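Local structure of extracellular ligand-binding receptor (Verminephrobacter eiseniae, 4M88) at residues A159-A164 and L203-P208; N176-G181 and A195-Q200. The protein probably serves as the extracellular solute-binding component of an ABC transporter, with an amino acid as its likely ligand. All blocks are in the same frame, centred on the assembly; numbering follows the deposited sequence.

Both contacts hold elements of the same mixed sheet, and their centres lie about 12 Å apart. Interaction 1 is core. It joins helix 152-166 to strand 201-205, with all three touching residues buried. Interaction 2 is at the surface. It joins edge strand 174-180 to the loop that follows helix 184-195 and leads into strand 201-205. The two sit on different faces of the sheet: V161 lies on the face covered by helices 125-138 and 152-166, V178 on the face covered by helix 184-195. Neither contact has a hydrogen bond across it. Interaction 1 is aliphatic methyl against methyl. Interaction 2 sets one leucine against an asparagine and a valine.

Interaction 1 (A159-A164 and L203-P208); sequences AVVQEA and LVIGPP
V161 of helix 152-166 reaches across to L203 and I205 of strand 201-205. V161 meets L203 and I205 tip to tip, methyl against methyl. The closest pair is V161 CG2 and I205 CD1, at 3.6 Å. The same V161 CG2 touches L203 CD2 at 4.0 Å. The second branch is more distant, with V161 CG1 4.2 Å from L203 CD2.

The rotamers explain who touches whom. V161 has CG1 anti to its backbone N (chi1 -175°), which leaves CG2 beside that N and directed at the strand. I205 is fully extended at its end, with CD1 anti to CA (chi2 -174°), and this carries CD1 out to the helix. In L203, CD2 is the methyl that makes the contact. L203 and I205 are two residues apart, so both point to the same face of the sheet. Their tips, L203 CD2 and I205 CD1, are 4.7 Å apart, and V161 CG2 meets both. V204 between them faces the other way, toward helix 208-220.

All three touching residues are buried. The core continues around them: V161 also touches T146, L175 and I129, L203 touches L144, T146 and I132, and backbone bonds tie L203 and I205 to strand 143-149 and V204 to F228 on the other side. A bound glycerol, probably from the crystallisation liquor, lies beside the I205 side chain. After I205 the chain leaves the strand, and P207 takes the N-cap position of helix 208-220. This is helix-on-sheet packing of an alpha-beta-alpha sandwich, the lobe architecture of leucine-binding-type periplasmic receptors.

Interaction 2 (N176-G181 and A195-Q200); sequences NGVKSG and AALGAQ
The flat side-chain amide of N176 has L197 to one side of its plane. The leucine is neither squarely over the face nor in the plane. Its CD1 lies nearer the plane and its CD2 rises further above it. K143 of strand 143-149 also touches the N176 side chain.

The contact belongs to a beta-alpha-beta crossover: strand 174-180, helix 184-195, then strand 201-205, with strand 143-149 lying between the two parallel strands in the sheet. L197 sits in the loop after the helix and turns back onto the edge strand where the crossover began.

The tightest touch is made by carbon atoms, N176 CB to L197 CD1 at 3.7 Å. The two side chains cross obliquely. L197 is extended at its tip, with CD1 anti to CA (chi2 -174°), which takes CD1 across to the strand. There it also approaches V178 CG2, at 4.4 Å. V178 faces the same way as N176 and packs on I194 of the helix as well. All three touching residues are partly exposed.

G198 follows L197 and is the first residue after helix 184-195 to leave helical angles, with a positive phi of 67°. The loop is pinned by polar bonds. L197 O accepts from K143 NZ, while Q200 OE1 accepts from the backbone N of both S142 and K143. At the far end of the edge strand, buried S180 donates from OG to G181 O at 2.8 Å, in the carbonyl plane and on a lone pair, with a C=O...OG angle of 133°.

Interaction 1 (A159-A164 and L203-P208)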
loop_
_atom_site.group_PDB
_atom_site.type_symbol
_atom_site.label_atom_id
_atom_site.label_comp_id
_atom_site.label_asym_id
_atom_site.label_seq_id
_atom_site.Cartn_x
_atom_site.Cartn_y
_atom_site.Cartn_z
ATOM N N ALA A 159 -15.699 -7.964 -4.654
ATOM C CA ALA A 159 -15.774 -9.167 -5.484
ATOM C C ALA A 159 -14.724 -10.181 -5.047
ATOM O O ALA A 159 -14.973 -11.386 -5.069
ATOM C CB ALA A 159 -15.594 -8.823 -6.967
ATOM N N VAL A 160 -13.547 -9.693 -4.663
ATOM C CA VAL A 160 -12.489 -10.580 -4.191
ATOM C C VAL A 160 -12.896 -11.267 -2.889
ATOM O O VAL A 160 -12.672 -12.471 -2.723
ATOM C CB VAL A 160 -11.145 -9.825 -4.034
ATOM C CG1 VAL A 160 -10.140 -10.659 -3.271
ATOM C CG2 VAL A 160 -10.594 -9.467 -5.410
ATOM N N VAL A 161 -13.503 -10.513 -1.972
ATOM C CA VAL A 161 -13.994 -11.096 -0.725
ATOM C C VAL A 161 -15.012 -12.189 -1.021
ATOM O O VAL A 161 -14.951 -13.268 -0.442
ATOM C CB VAL A 161 -14.619 -10.048 0.241
ATOM C CG1 VAL A 161 -14.981 -10.721 1.554
ATOM C CG2 VAL A 161 -13.642 -8.920 0.520
ATOM N N GLN A 162 -15.941 -11.923 -1.938
ATOM C CA GLN A 162 -16.973 -12.918 -2.248
ATOM C C GLN A 162 -16.348 -14.210 -2.768
ATOM O O GLN A 162 -16.775 -15.309 -2.398
ATOM C CB GLN A 162 -17.977 -12.368 -3.271
ATOM C CG GLN A 162 -18.770 -11.169 -2.769
ATOM C CD GLN A 162 -19.655 -10.556 -3.850
ATOM O OE1 GLN A 162 -19.494 -10.841 -5.036
ATOM N NE2 GLN A 162 -20.595 -9.712 -3.439
ATOM N N GLU A 163 -15.334 -14.086 -3.620
ATOM C CA GLU A 163 -14.686 -15.271 -4.183
ATOM C C GLU A 163 -13.869 -16.005 -3.109
ATOM O O GLU A 163 -13.834 -17.240 -3.074
ATOM C CB GLU A 163 -13.791 -14.887 -5.361
ATOM C CG GLU A 163 -13.022 -16.058 -5.967
ATOM C CD GLU A 163 -13.911 -17.040 -6.729
ATOM O OE1 GLU A 163 -15.094 -16.719 -6.988
ATOM O OE2 GLU A 163 -13.417 -18.138 -7.071
ATOM N N ALA A 164 -13.230 -15.239 -2.227
ATOM C CA ALA A 164 -12.421 -15.815 -1.156
ATOM C C ALA A 164 -13.282 -16.612 -0.192
ATOM O O ALA A 164 -12.905 -17.708 0.231
ATOM C CB ALA A 164 -11.656 -14.724 -0.410
ATOM N N LEU A 203 -14.910 -6.626 7.857
ATOM C CA LEU A 203 -13.823 -6.128 7.018
ATOM C C LEU A 203 -14.167 -4.737 6.522
ATOM O O LEU A 203 -15.277 -4.510 6.047
ATOM C CB LEU A 203 -13.635 -7.018 5.791
ATOM C CG LEU A 203 -12.846 -8.314 5.795
ATOM C CD1 LEU A 203 -13.594 -9.397 6.545
ATOM C CD2 LEU A 203 -12.594 -8.730 4.340
ATOM N N VAL A 204 -13.218 -3.808 6.597
ATOM C CA VAL A 204 -13.431 -2.476 6.027
ATOM C C VAL A 204 -12.488 -2.266 4.850
ATOM O O VAL A 204 -11.276 -2.405 4.998
ATOM C CB VAL A 204 -13.242 -1.387 7.088
ATOM C CG1 VAL A 204 -13.651 -0.030 6.538
ATOM C CG2 VAL A 204 -14.075 -1.725 8.331
ATOM N N ILE A 205 -13.046 -1.955 3.679
ATOM C CA ILE A 205 -12.268 -1.848 2.440
ATOM C C ILE A 205 -12.461 -0.490 1.791
ATOM O O ILE A 205 -13.588 -0.082 1.527
ATOM C CB ILE A 205 -12.692 -2.942 1.428
ATOM C CG1 ILE A 205 -12.333 -4.329 1.972
ATOM C CG2 ILE A 205 -12.042 -2.723 0.068
ATOM C CD1 ILE A 205 -12.585 -5.474 0.984
ATOM N N GLY A 206 -11.368 0.217 1.531
ATOM C CA GLY A 206 -11.474 1.517 0.899
ATOM C C GLY A 206 -10.190 2.298 1.045
ATOM O O GLY A 206 -9.216 1.793 1.613
ATOM N N PRO A 207 -10.174 3.535 0.526
ATOM C CA PRO A 207 -9.007 4.405 0.681
ATOM C C PRO A 207 -8.804 4.694 2.155
ATOM O O PRO A 207 -9.765 4.609 2.927
ATOM C CB PRO A 207 -9.419 5.685 -0.055
ATOM C CG PRO A 207 -10.501 5.260 -0.995
ATOM C CD PRO A 207 -11.229 4.156 -0.292
ATOM N N PRO A 208 -7.571 5.038 2.546
ATOM C CA PRO A 208 -7.234 5.295 3.947
ATOM C C PRO A 208 -8.220 6.150 4.765
ATOM O O PRO A 208 -8.548 5.733 5.876
ATOM C CB PRO A 208 -5.864 5.966 3.851
ATOM C CG PRO A 208 -5.254 5.353 2.655
ATOM C CD PRO A 208 -6.389 5.147 1.674
#

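Interaction 2 (N176-G181 and A195-Q200)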
loop_
_atom_site.group_PDB
_atom_site.type_symbol
_atom_site.label_atom_id
_atom_site.label_comp_id
_atom_site.label_asym_id
_atom_site.label_seq_id
_atom_site.Cartn_x
_atom_site.Cartn_y
_atom_site.Cartn_z
ATOM N N ASN A 176 -21.946 -10.864 4.222
ATOM C CA ASN A 176 -22.783 -9.737 3.824
ATOM C C ASN A 176 -21.905 -8.554 3.475
ATOM O O ASN A 176 -20.946 -8.274 4.180
ATOM C CB ASN A 176 -23.745 -9.342 4.944
ATOM C CG ASN A 176 -24.804 -10.387 5.189
ATOM O OD1 ASN A 176 -25.261 -11.052 4.260
ATOM N ND2 ASN A 176 -25.203 -10.544 6.441
ATOM N N GLY A 177 -22.218 -7.862 2.387
ATOM C CA GLY A 177 -21.390 -6.731 1.991
ATOM C C GLY A 177 -22.221 -5.474 1.924
ATOM O O GLY A 177 -23.261 -5.447 1.259
ATOM N N VAL A 178 -21.766 -4.441 2.615
ATOM C CA VAL A 178 -22.510 -3.189 2.706
ATOM C C VAL A 178 -21.715 -2.069 2.059
ATOM O O VAL A 178 -20.609 -1.758 2.485
ATOM C CB VAL A 178 -22.812 -2.839 4.161
ATOM C CG1 VAL A 178 -23.525 -1.508 4.246
ATOM C CG2 VAL A 178 -23.672 -3.935 4.792
ATOM N N LYS A 179 -22.274 -1.476 1.009
ATOM C CA LYS A 179 -21.590 -0.418 0.280
ATOM C C LYS A 179 -21.911 0.917 0.938
ATOM O O LYS A 179 -23.002 1.099 1.485
ATOM C CB LYS A 179 -22.066 -0.414 -1.177
ATOM C CG LYS A 179 -21.212 0.406 -2.122
ATOM C CD LYS A 179 -21.610 0.181 -3.578
ATOM C CE LYS A 179 -23.067 0.532 -3.823
ATOM N NZ LYS A 179 -23.401 0.544 -5.287
ATOM N N SER A 180 -20.978 1.860 0.881
ATOM C CA SER A 180 -21.218 3.183 1.463
ATOM C C SER A 180 -20.503 4.283 0.692
ATOM O O SER A 180 -19.412 4.071 0.154
ATOM C CB SER A 180 -20.758 3.224 2.924
ATOM O OG SER A 180 -21.057 4.488 3.501
ATOM N N GLY A 181 -21.123 5.458 0.648
ATOM C CA GLY A 181 -20.444 6.651 0.187
ATOM C C GLY A 181 -19.450 7.069 1.251
ATOM O O GLY A 181 -19.508 6.593 2.378
ATOM N N ALA A 195 -24.514 -3.209 12.063
ATOM C CA ALA A 195 -24.817 -3.526 13.455
ATOM C C ALA A 195 -26.006 -4.468 13.587
ATOM O O ALA A 195 -26.129 -5.189 14.577
ATOM C CB ALA A 195 -25.061 -2.255 14.244
ATOM N N ALA A 196 -26.884 -4.456 12.591
ATOM C CA ALA A 196 -28.092 -5.266 12.630
ATOM C C ALA A 196 -27.890 -6.699 12.127
ATOM O O ALA A 196 -28.810 -7.509 12.206
ATOM C CB ALA A 196 -29.202 -4.586 11.846
ATOM N N LEU A 197 -26.694 -7.013 11.634
ATOM C CA LEU A 197 -26.457 -8.281 10.927
ATOM C C LEU A 197 -26.064 -9.478 11.791
ATOM O O LEU A 197 -26.189 -10.620 11.355
ATOM C CB LEU A 197 -25.399 -8.089 9.840
ATOM C CG LEU A 197 -25.777 -7.061 8.782
ATOM C CD1 LEU A 197 -24.750 -7.020 7.669
ATOM C CD2 LEU A 197 -27.138 -7.397 8.242
ATOM N N GLY A 198 -25.570 -9.231 12.998
ATOM C CA GLY A 198 -25.097 -10.326 13.832
ATOM C C GLY A 198 -23.857 -10.992 13.258
ATOM O O GLY A 198 -23.638 -12.196 13.440
ATOM N N ALA A 199 -23.040 -10.208 12.560
ATOM C CA ALA A 199 -21.773 -10.714 12.052
ATOM C C ALA A 199 -20.770 -10.819 13.195
ATOM O O ALA A 199 -20.843 -10.061 14.165
ATOM C CB ALA A 199 -21.235 -9.812 10.953
ATOM N N GLN A 200 -19.831 -11.754 13.074
ATOM C CA GLN A 200 -18.821 -11.957 14.105
ATOM C C GLN A 200 -17.561 -11.123 13.881
ATOM O O GLN A 200 -16.741 -10.961 14.792
ATOM C CB GLN A 200 -18.469 -13.437 14.191
ATOM C CG GLN A 200 -19.613 -14.291 14.654
ATOM C CD GLN A 200 -19.443 -15.728 14.235
ATOM O OE1 GLN A 200 -19.406 -16.024 13.047
ATOM N NE2 GLN A 200 -19.315 -16.631 15.208
#